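Side-chain contact in acetoacetate decarboxylase (Sphingomonas wittichii, PDB 5UPB), which is an acetoacetate decarboxylase-like enzyme, classed as a lyase, that probably acts on carbonyl compounds: residues E108-L111 against I112-W115. Sequence-based numbering, arbitrary orientation.
Sequences EWSL and IRGW
Glu108 O receives the amide of Ile112 over 2.8 Å from Ile112 N, the first of four successive i to i+4 backbone hydrogen bonds, the last being Leu111-Trp115. On one flank the Arg113 chain leaves extended (CG anti to the backbone N, chi1 -175°) and then bends at chi3, bringing NH1 to the edge of the Trp109 six-membered ring, 3.8 Å from Trp109 CZ3. NH1 lies near the ring plane and not over a face, so this is no cation-pi stack; the guanidinium and indole planes are 78° apart. The guanidinium also lies with one face over Ser110 CA. With an alanine at Arg113, the Trp109 edge and Ser110 CA would probably each lose a packing partner. On another flank, Leu111 CD2 makes a CH-pi contact over the Trp115 indole, 3.9 Å from the centroid of its five-membered ring, and also touches Ile112 CD1 at 3.8 Å. Trp109 NE1 is hydrogen-bonded to His154 NE2, and Glu108 OE2 to Ile123 N and, in a salt bridge, to Arg153, all of the second subunit; Trp115 NE1 is hydrogen-bonded to Lys121 O. The arrangement is a short, largely buried alpha-helix, 108-116, linking strands 95-105 and 121-123 at a subunit interface of the acetoacetate decarboxylase-like fold.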
loop_
_atom_site.group_PDB
_atom_site.type_symbol
_atom_site.label_atom_id
_atom_site.label_comp_id
_atom_site.label_asym_id
_atom_site.label_seq_id
_atom_site.Cartn_x
_atom_site.Cartn_y
_atom_site.Cartn_z
ATOM N N GLU A 108 10.817 2.762 -4.543
ATOM C CA GLU A 108 11.766 3.840 -4.297
ATOM C C GLU A 108 13.120 3.584 -4.938
ATOM O O GLU A 108 13.860 4.553 -5.164
ATOM C CB GLU A 108 11.895 4.122 -2.765
ATOM C CG GLU A 108 13.007 3.419 -2.029
ATOM C CD GLU A 108 12.765 1.912 -1.829
ATOM O OE1 GLU A 108 12.636 1.169 -2.823
ATOM O OE2 GLU A 108 12.698 1.441 -0.662
ATOM N N TRP A 109 13.471 2.329 -5.244
ATOM C CA TRP A 109 14.706 2.101 -5.995
ATOM C C TRP A 109 14.626 2.703 -7.380
ATOM O O TRP A 109 15.633 3.177 -7.909
ATOM C CB TRP A 109 15.064 0.617 -6.098
ATOM C CG TRP A 109 13.944 -0.341 -6.346
ATOM C CD1 TRP A 109 13.216 -0.998 -5.412
ATOM C CD2 TRP A 109 13.479 -0.810 -7.616
ATOM N NE1 TRP A 109 12.298 -1.827 -6.007
ATOM C CE2 TRP A 109 12.442 -1.741 -7.362
ATOM C CE3 TRP A 109 13.851 -0.550 -8.939
ATOM C CZ2 TRP A 109 11.756 -2.405 -8.375
ATOM C CZ3 TRP A 109 13.137 -1.201 -9.967
ATOM C CH2 TRP A 109 12.099 -2.120 -9.660
ATOM N N SER A 110 13.437 2.754 -7.953
ATOM C CA SER A 110 13.272 3.432 -9.225
ATOM C C SER A 110 13.238 4.940 -9.039
ATOM O O SER A 110 13.808 5.681 -9.859
ATOM C CB SER A 110 11.997 2.923 -9.914
ATOM O OG SER A 110 11.825 3.611 -11.136
ATOM N N LEU A 111 12.686 5.412 -7.916
ATOM C CA LEU A 111 12.759 6.830 -7.602
ATOM C C LEU A 111 14.206 7.302 -7.522
ATOM O O LEU A 111 14.586 8.328 -8.117
ATOM C CB LEU A 111 12.006 7.101 -6.303
ATOM C CG LEU A 111 11.988 8.566 -5.869
ATOM C CD1 LEU A 111 10.736 8.779 -5.042
ATOM C CD2 LEU A 111 13.232 8.903 -5.104
ATOM N N ILE A 112 15.024 6.581 -6.772
ATOM C CA ILE A 112 16.376 7.043 -6.536
ATOM C C ILE A 112 17.234 6.922 -7.794
ATOM O O ILE A 112 17.991 7.843 -8.128
ATOM C CB ILE A 112 16.971 6.275 -5.346
ATOM C CG1 ILE A 112 16.289 6.756 -4.018
ATOM C CG2 ILE A 112 18.486 6.436 -5.320
ATOM C CD1 ILE A 112 16.647 8.177 -3.631
ATOM N N ARG A 113 17.158 5.801 -8.498
ATOM C CA ARG A 113 17.873 5.714 -9.772
ATOM C C ARG A 113 17.484 6.877 -10.671
ATOM O O ARG A 113 18.344 7.526 -11.276
ATOM C CB ARG A 113 17.571 4.362 -10.431
ATOM C CG ARG A 113 18.318 3.985 -11.747
ATOM C CD ARG A 113 17.699 2.666 -12.336
ATOM N NE ARG A 113 16.260 2.876 -12.581
ATOM C CZ ARG A 113 15.265 1.973 -12.578
ATOM N NH1 ARG A 113 15.420 0.648 -12.326
ATOM N NH2 ARG A 113 14.052 2.445 -12.845
ATOM N N GLY A 114 16.190 7.187 -10.721
ATOM C CA GLY A 114 15.729 8.345 -11.467
ATOM C C GLY A 114 16.379 9.638 -11.020
ATOM O O GLY A 114 16.914 10.401 -11.843
ATOM N N TRP A 115 16.342 9.916 -9.712
ATOM C CA TRP A 115 16.895 11.180 -9.234
ATOM C C TRP A 115 18.371 11.288 -9.592
ATOM O O TRP A 115 18.858 12.371 -9.946
ATOM C CB TRP A 115 16.711 11.332 -7.711
ATOM C CG TRP A 115 15.383 11.840 -7.208
ATOM C CD1 TRP A 115 14.139 11.362 -7.518
ATOM C CD2 TRP A 115 15.170 12.911 -6.263
ATOM N NE1 TRP A 115 13.164 12.079 -6.840
ATOM C CE2 TRP A 115 13.770 13.023 -6.059
ATOM C CE3 TRP A 115 16.024 13.780 -5.576
ATOM C CZ2 TRP A 115 13.202 13.979 -5.208
ATOM C CZ3 TRP A 115 15.460 14.726 -4.729
ATOM C CH2 TRP A 115 14.055 14.816 -4.558
#